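PDB 5GJ3: periplasmic binding protein from Roseiflexus sp. RS-1, which binds heme in the periplasm, carrying two heme molecules in this form, and probably passes it to a membrane transporter during bacterial heme acquisition. Local coordinates for residues I8-L11 with I15-I18; S34-P39 with D239-L244; L66-E71 with I105-Q110; F147-L150 with Q156-A159. All blocks are in the same frame, centred on the assembly; numbering follows the deposited sequence.

Contacts 1 and 3 belong to the same four-stranded parallel sheet, in which strands 8-10 and 66-70 are neighbours; their centres lie about 8 Å apart. Contact 4 is on the opposite side of the chain's centre, in the mixed sheet, about 27 Å from contact 1 and about 29 Å from contact 3, centre to centre. Contact 2 lies between them, its centre about 12 Å from contact 1 and about 18 Å from contact 4, and touches both, through E17 packing on L241 and L243 packing on F147. Along the chain contact 1 closes first, and contacts 3 and 4 are nested inside the loop closed by contact 2. The two halves of the protein thus meet beside the hemes.

Contact 1 (I8-L11 with I15-I18); sequences IVSL and ITEI
S10, at the end of strand 8-10, meets the first turn of helix 13-21 through its hydroxyl. S10 OG donates to T16 OG1 over 2.7 Å, a short bond between two buried hydroxyls. The serine places its oxygen there by turning OG anti to the backbone N (chi1 171°), which carries it off the strand and toward the helix. T16 answers with OG1 on the side of its own backbone N and anti to its carbonyl carbon (chi1 -60°), while the methyl CG2 takes the other branch. The threonine oxygen is gripped by more than the serine: it is hydrogen-bonded to N12 O, and a water sits 2.6 Å from T16 OG1. The same water donates to S10 O at 2.8 Å, so main chain and side chain of S10 are both tied to T16. Next to this polar cluster, I15 offers its CG2 branch, which lies 3.6 Å from S10 OG, whereas its CG1-CD1 arm bends away from the strand. The strand and helix are the first two elements of a beta-alpha-beta unit completed by strand 28-31. Strand 8-10 runs between 28-31 and 66-70 in the parallel sheet, and I15 also packs on I68 and D70 of strand 66-70 and on V108 of helix 100-111.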
loop_
_atom_site.group_PDB
_atom_site.type_symbol
_atom_site.label_atom_id
_atom_site.label_comp_id
_atom_site.label_asym_id
_atom_site.label_seq_id
_atom_site.Cartn_x
_atom_site.Cartn_y
_atom_site.Cartn_z
ATOM N N ILE A 8 -13.994 -5.006 17.489
ATOM C CA ILE A 8 -12.709 -5.223 16.813
ATOM C C ILE A 8 -11.894 -3.934 16.795
ATOM O O ILE A 8 -12.402 -2.815 16.405
ATOM C CB ILE A 8 -12.941 -5.706 15.363
ATOM C CG1 ILE A 8 -13.946 -6.897 15.324
ATOM C CG2 ILE A 8 -11.611 -6.114 14.673
ATOM C CD1 ILE A 8 -14.258 -7.344 13.898
ATOM N N VAL A 9 -10.648 -4.071 17.237
ATOM C CA VAL A 9 -9.649 -3.051 17.079
ATOM C C VAL A 9 -8.668 -3.588 16.035
ATOM O O VAL A 9 -8.085 -4.678 16.185
ATOM C CB VAL A 9 -8.917 -2.662 18.375
ATOM C CG1 VAL A 9 -7.832 -1.607 18.030
ATOM C CG2 VAL A 9 -9.896 -2.057 19.402
ATOM N N SER A 10 -8.556 -2.841 14.942
ATOM C CA SER A 10 -7.734 -3.248 13.816
ATOM C C SER A 10 -6.425 -2.423 13.827
ATOM O O SER A 10 -6.451 -1.168 13.866
ATOM C CB SER A 10 -8.512 -3.050 12.536
ATOM O OG SER A 10 -7.626 -3.250 11.446
ATOM N N LEU A 11 -5.282 -3.100 13.787
ATOM C CA LEU A 11 -3.998 -2.420 13.975
ATOM C C LEU A 11 -3.335 -1.789 12.703
ATOM O O LEU A 11 -2.364 -1.027 12.831
ATOM C CB LEU A 11 -2.982 -3.366 14.681
ATOM C CG LEU A 11 -3.501 -3.989 15.997
ATOM C CD1 LEU A 11 -2.409 -4.903 16.516
ATOM C CD2 LEU A 11 -3.791 -2.877 17.013
ATOM N N ILE A 15 -5.510 -4.191 6.920
ATOM C CA ILE A 15 -6.405 -5.104 7.663
ATOM C C ILE A 15 -7.798 -4.479 7.857
ATOM O O ILE A 15 -8.827 -5.120 7.591
ATOM C CB ILE A 15 -5.768 -5.444 9.013
ATOM C CG1 ILE A 15 -4.401 -6.103 8.746
ATOM C CG2 ILE A 15 -6.709 -6.354 9.802
ATOM C CD1 ILE A 15 -4.467 -7.393 7.926
ATOM N N THR A 16 -7.828 -3.216 8.257
ATOM C CA THR A 16 -9.104 -2.490 8.393
ATOM C C THR A 16 -9.905 -2.510 7.076
ATOM O O THR A 16 -11.077 -2.867 7.054
ATOM C CB THR A 16 -8.840 -1.050 8.823
ATOM O OG1 THR A 16 -8.162 -1.039 10.083
ATOM C CG2 THR A 16 -10.144 -0.196 8.879
ATOM N N GLU A 17 -9.244 -2.188 5.970
ATOM C CA GLU A 17 -9.880 -2.172 4.656
ATOM C C GLU A 17 -10.464 -3.537 4.349
ATOM O O GLU A 17 -11.561 -3.658 3.795
ATOM C CB GLU A 17 -8.866 -1.785 3.579
ATOM C CG GLU A 17 -9.368 -2.043 2.170
ATOM C CD GLU A 17 -8.548 -1.321 1.081
ATOM O OE1 GLU A 17 -7.642 -0.495 1.373
ATOM O OE2 GLU A 17 -8.847 -1.562 -0.087
ATOM N N ILE A 18 -9.739 -4.583 4.732
ATOM C CA ILE A 18 -10.168 -5.924 4.428
ATOM C C ILE A 18 -11.424 -6.254 5.326
ATOM O O ILE A 18 -12.325 -6.923 4.864
ATOM C CB ILE A 18 -9.044 -6.960 4.726
ATOM C CG1 ILE A 18 -7.964 -6.932 3.623
ATOM C CG2 ILE A 18 -9.661 -8.359 4.848
ATOM C CD1 ILE A 18 -6.703 -7.686 4.034
HETATM O O HOH W 1 -6.384 0.238 11.427
#

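Contact 2 (S34-P39 with D239-L244); sequences SATYPP and DDLYLL. With HEM (protoporphyrin IX containing Fe), chain B.
The bond from Y242 N to D239 OD2, 3.1 Å long with an angle of 157° at the hydrogen, caps the start of the short helix that presses L241 against S34, T36 and Y37. D239 is the N-cap, and its OD2 is met on the anti side, 20° out of the carboxylate plane. L241 holds CG anti to its backbone N (chi1 -172°), which points the branch at the loop, where CD2 touches. L241 CD2 lies 3.6 Å from T36 OG1 and 3.9 Å from Y37 CB, with the carbonyl S34 O beside it; T36 and L241 run past one another in opposite directions. At the loop's other end, S34 CB packs 3.8 Å from CHB of a heme, and D240 CG rests 3.7 Å from the CMB methyl of the same heme. S34 OG turns to G13 N. Across the interface the chemistry is van der Waals contact round one leucine methyl, while the cap on D239 and the bond of S34 OG to G13 N each serve one side, beside a shared heme pocket.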
loop_
_atom_site.group_PDB
_atom_site.type_symbol
_atom_site.label_atom_id
_atom_site.label_comp_id
_atom_site.label_asym_id
_atom_site.label_seq_id
_atom_site.Cartn_x
_atom_site.Cartn_y
_atom_site.Cartn_z
ATOM N N SER A 34 -3.176 5.019 9.746
ATOM C CA SER A 34 -3.063 4.691 8.314
ATOM C C SER A 34 -4.374 4.127 7.743
ATOM O O SER A 34 -4.435 3.752 6.570
ATOM C CB SER A 34 -1.911 3.695 8.062
ATOM O OG SER A 34 -2.303 2.397 8.520
ATOM N N ALA A 35 -5.414 3.996 8.561
ATOM C CA ALA A 35 -6.635 3.368 8.085
ATOM C C ALA A 35 -7.517 4.420 7.422
ATOM O O ALA A 35 -8.412 4.972 8.065
ATOM C CB ALA A 35 -7.411 2.652 9.231
ATOM N N THR A 36 -7.289 4.657 6.131
ATOM C CA THR A 36 -7.981 5.743 5.378
ATOM C C THR A 36 -9.034 5.171 4.383
ATOM O O THR A 36 -9.538 5.925 3.560
ATOM C CB THR A 36 -6.954 6.542 4.557
ATOM O OG1 THR A 36 -6.151 5.593 3.861
ATOM C CG2 THR A 36 -6.042 7.403 5.405
ATOM N N TYR A 37 -9.358 3.863 4.442
ATOM C CA TYR A 37 -10.385 3.256 3.567
ATOM C C TYR A 37 -11.310 2.220 4.250
ATOM O O TYR A 37 -10.790 1.261 4.822
ATOM C CB TYR A 37 -9.735 2.568 2.368
ATOM C CG TYR A 37 -10.724 2.278 1.249
ATOM C CD1 TYR A 37 -10.996 3.241 0.271
ATOM C CD2 TYR A 37 -11.431 1.068 1.201
ATOM C CE1 TYR A 37 -11.920 2.979 -0.728
ATOM C CE2 TYR A 37 -12.370 0.801 0.194
ATOM C CZ TYR A 37 -12.587 1.779 -0.776
ATOM O OH TYR A 37 -13.458 1.552 -1.823
ATOM N N PRO A 38 -12.669 2.351 4.110
ATOM C CA PRO A 38 -13.429 3.435 3.366
ATOM C C PRO A 38 -13.362 4.746 4.164
ATOM O O PRO A 38 -13.661 4.732 5.376
ATOM C CB PRO A 38 -14.884 2.900 3.312
ATOM C CG PRO A 38 -14.911 1.588 4.046
ATOM C CD PRO A 38 -13.584 1.368 4.742
ATOM N N PRO A 39 -12.905 5.863 3.542
ATOM C CA PRO A 39 -12.606 7.052 4.389
ATOM C C PRO A 39 -13.826 7.631 5.152
ATOM O O PRO A 39 -13.681 8.143 6.283
ATOM C CB PRO A 39 -12.043 8.081 3.370
ATOM C CG PRO A 39 -12.603 7.662 2.077
ATOM C CD PRO A 39 -12.642 6.150 2.119
ATOM N N ASP A 239 -2.984 7.231 -4.337
ATOM C CA ASP A 239 -3.132 7.150 -2.885
ATOM C C ASP A 239 -2.228 6.061 -2.279
ATOM O O ASP A 239 -2.135 4.976 -2.831
ATOM C CB ASP A 239 -4.600 6.807 -2.585
ATOM C CG ASP A 239 -4.836 6.603 -1.133
ATOM O OD1 ASP A 239 -4.866 7.624 -0.430
ATOM O OD2 ASP A 239 -4.972 5.445 -0.690
ATOM N N ASP A 240 -1.571 6.323 -1.152
ATOM C CA ASP A 240 -0.700 5.315 -0.541
ATOM C C ASP A 240 -1.312 3.945 -0.192
ATOM O O ASP A 240 -0.735 2.910 -0.527
ATOM C CB ASP A 240 0.050 5.834 0.698
ATOM C CG ASP A 240 -0.840 6.652 1.648
ATOM O OD1 ASP A 240 -2.067 6.415 1.704
ATOM O OD2 ASP A 240 -0.308 7.552 2.338
ATOM N N LEU A 241 -2.461 3.926 0.493
ATOM C CA LEU A 241 -3.046 2.628 0.853
ATOM C C LEU A 241 -3.455 1.843 -0.442
ATOM O O LEU A 241 -3.312 0.630 -0.530
ATOM C CB LEU A 241 -4.249 2.823 1.813
ATOM C CG LEU A 241 -4.891 1.589 2.473
ATOM C CD1 LEU A 241 -3.884 0.665 3.172
ATOM C CD2 LEU A 241 -5.983 2.020 3.453
ATOM N N TYR A 242 -3.956 2.564 -1.429
ATOM C CA TYR A 242 -4.382 1.978 -2.678
ATOM C C TYR A 242 -3.214 1.375 -3.429
ATOM O O TYR A 242 -3.272 0.234 -3.875
ATOM C CB TYR A 242 -4.992 3.067 -3.534
ATOM C CG TYR A 242 -5.554 2.632 -4.886
ATOM C CD1 TYR A 242 -6.570 1.666 -4.974
ATOM C CD2 TYR A 242 -5.109 3.229 -6.065
ATOM C CE1 TYR A 242 -7.109 1.301 -6.203
ATOM C CE2 TYR A 242 -5.657 2.889 -7.320
ATOM C CZ TYR A 242 -6.649 1.919 -7.377
ATOM O OH TYR A 242 -7.188 1.552 -8.574
ATOM N N LEU A 243 -2.147 2.142 -3.608
ATOM C CA LEU A 243 -0.975 1.604 -4.318
ATOM C C LEU A 243 -0.219 0.498 -3.550
ATOM O O LEU A 243 0.172 -0.507 -4.138
ATOM C CB LEU A 243 -0.007 2.725 -4.672
ATOM C CG LEU A 243 1.328 2.320 -5.299
ATOM C CD1 LEU A 243 1.131 1.684 -6.676
ATOM C CD2 LEU A 243 2.254 3.530 -5.373
ATOM N N LEU A 244 -0.029 0.689 -2.253
ATOM C CA LEU A 244 0.938 -0.073 -1.466
ATOM C C LEU A 244 0.359 -1.030 -0.402
ATOM O O LEU A 244 1.107 -1.868 0.139
ATOM C CB LEU A 244 1.910 0.902 -0.788
ATOM C CG LEU A 244 2.733 1.774 -1.735
ATOM C CD1 LEU A 244 3.531 2.728 -0.856
ATOM C CD2 LEU A 244 3.689 0.917 -2.569
HETATM C CHA HEM B . 4.659 7.143 9.297
HETATM C CHB HEM B . 0.991 5.621 6.486
HETATM C CHC HEM B . 3.972 2.008 5.078
HETATM C CHD HEM B . 7.360 3.284 8.309
HETATM C C1A HEM B . 3.460 7.048 8.634
HETATM C C2A HEM B . 2.385 7.938 8.860
HETATM C C3A HEM B . 1.321 7.535 8.108
HETATM C C4A HEM B . 1.761 6.382 7.379
HETATM C CMA HEM B . -0.062 8.190 8.054
HETATM C CAA HEM B . 2.448 9.109 9.832
HETATM C CBA HEM B . 2.321 8.503 11.254
HETATM C CGA HEM B . 2.825 9.407 12.354
HETATM O O1A HEM B . 3.551 10.363 12.071
HETATM O O2A HEM B . 2.563 9.204 13.567
HETATM C C1B HEM B . 1.515 4.499 5.807
HETATM C C2B HEM B . 0.836 3.760 4.778
HETATM C C3B HEM B . 1.683 2.760 4.361
HETATM C C4B HEM B . 2.894 2.891 5.194
HETATM C CMB HEM B . -0.530 4.064 4.208
HETATM C CAB HEM B . 1.502 1.702 3.334
HETATM C CBB HEM B . 0.268 1.291 2.982
HETATM C C1C HEM B . 5.160 2.043 5.765
HETATM C C2C HEM B . 6.297 1.256 5.483
HETATM C C3C HEM B . 7.279 1.626 6.420
HETATM C C4C HEM B . 6.716 2.664 7.244
HETATM C CMC HEM B . 6.362 0.211 4.377
HETATM C CAC HEM B . 8.659 1.084 6.587
HETATM C CBC HEM B . 9.191 0.193 5.749
HETATM C C1D HEM B . 6.852 4.485 8.792
HETATM C C2D HEM B . 7.631 5.270 9.774
HETATM C C3D HEM B . 6.891 6.344 10.052
HETATM C C4D HEM B . 5.664 6.200 9.240
HETATM C CMD HEM B . 9.010 4.935 10.337
HETATM C CAD HEM B . 7.227 7.459 11.031
HETATM C CBD HEM B . 6.329 7.172 12.297
HETATM C CGD HEM B . 6.909 6.227 13.341
HETATM O O1D HEM B . 8.146 6.047 13.424
HETATM O O2D HEM B . 6.190 5.624 14.190
HETATM N NA HEM B . 3.052 6.067 7.798
HETATM N NB HEM B . 2.689 3.910 6.043
HETATM N NC HEM B . 5.418 2.872 6.827
HETATM N ND HEM B . 5.633 5.049 8.518
HETATM FE FE HEM B . 4.198 4.489 7.350
#

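Contact 3 (L66-E71 with I105-Q110); sequences LVIGDE and IRFVAQ. With ZN (zinc ion), chain D.
In the four-stranded parallel sheet of an alpha/beta half of the protein, strand 66-70 is covered by helix 100-111, I68 meeting F107 and V108. Strand 66-70 and helix 105-110 run nearly antiparallel, at 174°, with their axes 10.0 Å apart, and apolar side chains fill the gap. I68 and F107 approach from opposite directions: I68 CG1 comes obliquely to the ring, 3.3 Å from F107 CZ, a tight packing. Having CG1 anti to the backbone N (chi1 -172°) extends the isoleucine toward the helix, and its tip CD1 goes on to V108 CG2 at 4.0 Å. G69 O also approaches the ring obliquely, 3.5 Å from F107 CE2. F107 also packs on A90 and T92 of the edge strand 89-92. Just beyond G69 the strand ends in a zinc site, where D14 and D94 join D70 and a water. D70 OD2 binds the zinc at 2.0 Å, while D70 OD1 stays 3.1 Å from the metal.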
loop_
_atom_site.group_PDB
_atom_site.type_symbol
_atom_site.label_atom_id
_atom_site.label_comp_id
_atom_site.label_asym_id
_atom_site.label_seq_id
_atom_site.Cartn_x
_atom_site.Cartn_y
_atom_site.Cartn_z
ATOM N N LEU A 66 -11.565 -8.413 20.275
ATOM C CA LEU A 66 -10.545 -8.959 19.376
ATOM C C LEU A 66 -9.641 -7.838 18.838
ATOM O O LEU A 66 -10.140 -6.775 18.369
ATOM C CB LEU A 66 -11.183 -9.672 18.185
ATOM C CG LEU A 66 -10.335 -10.153 17.004
ATOM C CD1 LEU A 66 -9.406 -11.332 17.404
ATOM C CD2 LEU A 66 -11.289 -10.543 15.862
ATOM N N VAL A 67 -8.345 -8.128 18.805
ATOM C CA VAL A 67 -7.387 -7.214 18.179
ATOM C C VAL A 67 -6.667 -7.961 17.104
ATOM O O VAL A 67 -6.117 -9.036 17.359
ATOM C CB VAL A 67 -6.369 -6.675 19.226
ATOM C CG1 VAL A 67 -5.295 -5.798 18.590
ATOM C CG2 VAL A 67 -7.114 -5.907 20.357
ATOM N N ILE A 68 -6.672 -7.393 15.894
ATOM C CA ILE A 68 -6.139 -8.031 14.745
ATOM C C ILE A 68 -5.206 -7.073 13.959
ATOM O O ILE A 68 -5.507 -5.879 13.816
ATOM C CB ILE A 68 -7.296 -8.631 13.892
ATOM C CG1 ILE A 68 -6.786 -9.487 12.761
ATOM C CG2 ILE A 68 -8.223 -7.591 13.237
ATOM C CD1 ILE A 68 -7.926 -10.266 12.090
ATOM N N GLY A 69 -4.101 -7.601 13.439
ATOM C CA GLY A 69 -3.131 -6.739 12.676
ATOM C C GLY A 69 -2.172 -7.629 11.890
ATOM O O GLY A 69 -2.357 -8.858 11.815
ATOM N N ASP A 70 -1.173 -7.034 11.266
ATOM C CA ASP A 70 -0.210 -7.857 10.573
ATOM C C ASP A 70 1.161 -7.410 11.037
ATOM O O ASP A 70 1.273 -6.625 12.023
ATOM C CB ASP A 70 -0.426 -7.801 9.060
ATOM C CG ASP A 70 -0.130 -6.431 8.466
ATOM O OD1 ASP A 70 0.644 -5.612 9.022
ATOM O OD2 ASP A 70 -0.689 -6.174 7.396
ATOM N N GLU A 71 2.200 -7.945 10.416
ATOM C CA GLU A 71 3.574 -7.771 10.908
ATOM C C GLU A 71 4.071 -6.325 11.007
ATOM O O GLU A 71 5.035 -6.094 11.720
ATOM C CB GLU A 71 4.597 -8.622 10.102
ATOM C CG GLU A 71 4.699 -8.229 8.627
ATOM C CD GLU A 71 5.721 -9.075 7.854
ATOM O OE1 GLU A 71 5.377 -10.120 7.224
ATOM O OE2 GLU A 71 6.905 -8.688 7.895
ATOM N N ILE A 105 -6.563 -11.732 3.454
ATOM C CA ILE A 105 -8.031 -11.894 3.383
ATOM C C ILE A 105 -8.475 -13.155 4.116
ATOM O O ILE A 105 -9.397 -13.081 4.945
ATOM C CB ILE A 105 -8.563 -11.857 1.929
ATOM C CG1 ILE A 105 -8.467 -10.422 1.372
ATOM C CG2 ILE A 105 -10.014 -12.364 1.851
ATOM C CD1 ILE A 105 -8.456 -10.416 -0.142
ATOM N N ARG A 106 -7.803 -14.290 3.845
ATOM C CA ARG A 106 -8.123 -15.549 4.563
ATOM C C ARG A 106 -7.903 -15.463 6.070
ATOM O O ARG A 106 -8.693 -16.028 6.871
ATOM C CB ARG A 106 -7.353 -16.748 3.966
ATOM C CG ARG A 106 -7.739 -17.004 2.504
ATOM C CD ARG A 106 -7.001 -18.212 1.899
ATOM N NE ARG A 106 -7.799 -18.693 0.782
ATOM C CZ ARG A 106 -7.444 -18.650 -0.510
ATOM N NH1 ARG A 106 -6.246 -18.200 -0.885
ATOM N NH2 ARG A 106 -8.282 -19.115 -1.444
ATOM N N PHE A 107 -6.841 -14.746 6.470
ATOM C CA PHE A 107 -6.526 -14.554 7.890
ATOM C C PHE A 107 -7.662 -13.793 8.619
ATOM O O PHE A 107 -8.150 -14.235 9.677
ATOM C CB PHE A 107 -5.184 -13.835 8.030
ATOM C CG PHE A 107 -5.008 -13.069 9.325
ATOM C CD1 PHE A 107 -4.676 -13.744 10.508
ATOM C CD2 PHE A 107 -5.070 -11.665 9.329
ATOM C CE1 PHE A 107 -4.435 -13.026 11.715
ATOM C CE2 PHE A 107 -4.816 -10.940 10.492
ATOM C CZ PHE A 107 -4.492 -11.622 11.725
ATOM N N VAL A 108 -8.104 -12.696 8.033
ATOM C CA VAL A 108 -9.171 -11.895 8.652
ATOM C C VAL A 108 -10.474 -12.708 8.645
ATOM O O VAL A 108 -11.226 -12.736 9.670
ATOM C CB VAL A 108 -9.372 -10.539 7.958
ATOM C CG1 VAL A 108 -10.606 -9.800 8.541
ATOM C CG2 VAL A 108 -8.128 -9.637 8.116
ATOM N N ALA A 109 -10.755 -13.364 7.524
ATOM C CA ALA A 109 -12.011 -14.136 7.436
ATOM C C ALA A 109 -12.107 -15.233 8.499
ATOM O O ALA A 109 -13.209 -15.444 9.072
ATOM C CB ALA A 109 -12.239 -14.735 6.044
ATOM N N GLN A 110 -10.992 -15.933 8.742
ATOM C CA GLN A 110 -10.973 -16.985 9.762
ATOM C C GLN A 110 -11.195 -16.395 11.148
ATOM O O GLN A 110 -11.992 -16.951 11.875
ATOM C CB GLN A 110 -9.701 -17.882 9.757
ATOM C CG GLN A 110 -9.806 -19.080 10.745
ATOM C CD GLN A 110 -8.706 -20.153 10.639
ATOM O OE1 GLN A 110 -8.095 -20.299 9.601
ATOM N NE2 GLN A 110 -8.468 -20.942 11.734
HETATM ZN ZN ZN D . -0.028 -4.719 6.138
HETATM O O HOH W 2 0.539 -3.188 7.203
#

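Contact 4 (F147-L150 with Q156-A159); sequences FLYL and QQVA. With HEM (protoporphyrin IX containing Fe), chain C.
Backbone hydrogen bonds join F147-L150 to Q156-A159 in antiparallel register. Y149 and Q157 form a hydrogen-bonded pair: Y149 N donates to Q157 O over 2.7 Å, and Q157 N returns a 2.9 Å bond to Y149 O. At the F147-A159 end the ladder widens; A159 N reaches F147 O by a weak bond of 3.4 Å, and a water linking F147 N to A159 O takes the place of a direct return bond. CA-H...O contacts supplement these, with L148 CA 3.2 Å from Q157 O.

Apolar packing takes place on both faces. L148 CD2 touches V158 CG2 at 3.6 Å, the two side chains crossing obliquely, and on that face the side chains of L150 and Q156 are also in contact. On the other, A159 CB comes obliquely to the F147 ring.

Metal coordination involves the second face too. With CG anti to its backbone N (chi1 174°), Y149 sends its ring off the sheet, and its OH binds the heme iron at 2.1 Å. The ring is pressed close to the porphyrin, Y149 CE1 being 3.0 Å from heme NB. R151 makes a weak hydrogen bond to the tyrosine oxygen, and F186 packs against Y149. The whole is a beta hairpin presenting a tyrosine as axial iron ligand, as known in other periplasmic heme-binding proteins.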
loop_
_atom_site.group_PDB
_atom_site.type_symbol
_atom_site.label_atom_id
_atom_site.label_comp_id
_atom_site.label_asym_id
_atom_site.label_seq_id
_atom_site.Cartn_x
_atom_site.Cartn_y
_atom_site.Cartn_z
ATOM N N PHE A 147 9.870 5.096 -8.530
ATOM C CA PHE A 147 9.004 5.496 -7.430
ATOM C C PHE A 147 9.743 6.420 -6.443
ATOM O O PHE A 147 10.829 6.054 -5.948
ATOM C CB PHE A 147 8.497 4.269 -6.653
ATOM C CG PHE A 147 7.636 4.636 -5.471
ATOM C CD1 PHE A 147 6.301 4.919 -5.649
ATOM C CD2 PHE A 147 8.190 4.763 -4.187
ATOM C CE1 PHE A 147 5.509 5.303 -4.562
ATOM C CE2 PHE A 147 7.417 5.135 -3.099
ATOM C CZ PHE A 147 6.066 5.388 -3.289
ATOM N N LEU A 148 9.162 7.581 -6.144
ATOM C CA LEU A 148 9.776 8.539 -5.206
ATOM C C LEU A 148 8.858 8.656 -4.012
ATOM O O LEU A 148 7.645 8.900 -4.151
ATOM C CB LEU A 148 9.913 9.951 -5.798
ATOM C CG LEU A 148 10.816 10.001 -7.046
ATOM C CD1 LEU A 148 10.826 11.365 -7.692
ATOM C CD2 LEU A 148 12.236 9.581 -6.681
ATOM N N TYR A 149 9.426 8.396 -2.864
ATOM C CA TYR A 149 8.800 8.734 -1.616
ATOM C C TYR A 149 9.229 10.191 -1.288
ATOM O O TYR A 149 10.424 10.483 -1.234
ATOM C CB TYR A 149 9.280 7.760 -0.551
ATOM C CG TYR A 149 8.781 8.156 0.818
ATOM C CD1 TYR A 149 7.479 7.830 1.225
ATOM C CD2 TYR A 149 9.603 8.905 1.709
ATOM C CE1 TYR A 149 6.991 8.218 2.493
ATOM C CE2 TYR A 149 9.124 9.305 2.971
ATOM C CZ TYR A 149 7.828 8.943 3.379
ATOM O OH TYR A 149 7.331 9.310 4.638
ATOM N N LEU A 150 8.261 11.084 -1.087
ATOM C CA LEU A 150 8.512 12.515 -0.903
ATOM C C LEU A 150 7.835 13.036 0.356
ATOM O O LEU A 150 6.713 12.664 0.673
ATOM C CB LEU A 150 7.937 13.332 -2.075
ATOM C CG LEU A 150 8.373 12.915 -3.489
ATOM C CD1 LEU A 150 7.479 13.615 -4.516
ATOM C CD2 LEU A 150 9.844 13.253 -3.690
ATOM N N GLN A 156 13.541 12.902 0.033
ATOM C CA GLN A 156 13.395 12.335 -1.314
ATOM C C GLN A 156 14.095 10.995 -1.364
ATOM O O GLN A 156 15.333 10.914 -1.319
ATOM C CB GLN A 156 13.950 13.299 -2.374
ATOM C CG GLN A 156 13.108 14.564 -2.472
ATOM C CD GLN A 156 13.888 15.801 -2.792
ATOM O OE1 GLN A 156 13.548 16.884 -2.322
ATOM N NE2 GLN A 156 14.891 15.673 -3.641
ATOM N N GLN A 157 13.285 9.943 -1.420
ATOM C CA GLN A 157 13.763 8.576 -1.340
ATOM C C GLN A 157 13.200 7.771 -2.515
ATOM O O GLN A 157 12.110 8.046 -3.010
ATOM C CB GLN A 157 13.343 7.912 -0.022
ATOM C CG GLN A 157 13.815 8.640 1.239
ATOM C CD GLN A 157 15.212 8.233 1.677
ATOM O OE1 GLN A 157 16.086 9.081 1.853
ATOM N NE2 GLN A 157 15.430 6.938 1.842
ATOM N N VAL A 158 13.970 6.786 -2.945
ATOM C CA VAL A 158 13.651 5.984 -4.106
ATOM C C VAL A 158 13.471 4.580 -3.550
ATOM O O VAL A 158 14.210 4.191 -2.638
ATOM C CB VAL A 158 14.850 6.016 -5.100
ATOM C CG1 VAL A 158 14.756 4.890 -6.107
ATOM C CG2 VAL A 158 14.936 7.353 -5.806
ATOM N N ALA A 159 12.525 3.821 -4.096
ATOM C CA ALA A 159 12.314 2.415 -3.679
ATOM C C ALA A 159 12.890 1.408 -4.684
ATOM O O ALA A 159 12.560 1.431 -5.894
ATOM C CB ALA A 159 10.817 2.152 -3.470
HETATM C CHA HEM C . 5.123 10.934 7.537
HETATM C CHB HEM C . 3.563 7.585 4.370
HETATM C CHC HEM C . 7.813 5.151 4.682
HETATM C CHD HEM C . 9.242 8.375 8.040
HETATM C C1A HEM C . 4.353 10.194 6.675
HETATM C C2A HEM C . 2.984 10.467 6.416
HETATM C C3A HEM C . 2.551 9.517 5.532
HETATM C C4A HEM C . 3.646 8.664 5.252
HETATM C CMA HEM C . 1.157 9.396 4.917
HETATM C CAA HEM C . 2.155 11.599 7.030
HETATM C CBA HEM C . 1.876 12.750 6.047
HETATM C CGA HEM C . 3.077 13.630 5.771
HETATM O O1A HEM C . 4.246 13.272 6.018
HETATM O O2A HEM C . 2.928 14.754 5.254
HETATM C C1B HEM C . 4.590 6.628 4.198
HETATM C C2B HEM C . 4.456 5.491 3.339
HETATM C C3B HEM C . 5.614 4.784 3.422
HETATM C C4B HEM C . 6.503 5.538 4.366
HETATM C CMB HEM C . 3.236 5.154 2.515
HETATM C CAB HEM C . 5.974 3.537 2.728
HETATM C CBB HEM C . 6.462 3.623 1.513
HETATM C C1C HEM C . 8.581 5.799 5.664
HETATM C C2C HEM C . 9.782 5.307 6.205
HETATM C C3C HEM C . 10.208 6.238 7.168
HETATM C C4C HEM C . 9.229 7.279 7.193
HETATM C CMC HEM C . 10.451 4.023 5.751
HETATM C CAC HEM C . 11.423 6.254 8.043
HETATM C CBC HEM C . 12.529 5.556 7.815
HETATM C C1D HEM C . 8.186 9.286 8.158
HETATM C C2D HEM C . 8.255 10.412 9.129
HETATM C C3D HEM C . 7.111 11.140 8.984
HETATM C C4D HEM C . 6.362 10.440 7.927
HETATM C CMD HEM C . 9.402 10.650 10.084
HETATM C CAD HEM C . 6.671 12.389 9.740
HETATM C CBD HEM C . 5.853 12.143 11.036
HETATM C CGD HEM C . 5.327 13.463 11.596
HETATM O O1D HEM C . 4.513 13.548 12.564
HETATM O O2D HEM C . 5.696 14.554 11.102
HETATM N NA HEM C . 4.774 9.077 5.942
HETATM N NB HEM C . 5.820 6.645 4.716
HETATM N NC HEM C . 8.255 7.001 6.275
HETATM N ND HEM C . 7.085 9.400 7.392
HETATM FE FE HEM C . 6.503 8.108 6.087
HETATM O O HOH W 3 11.703 3.105 -7.994
#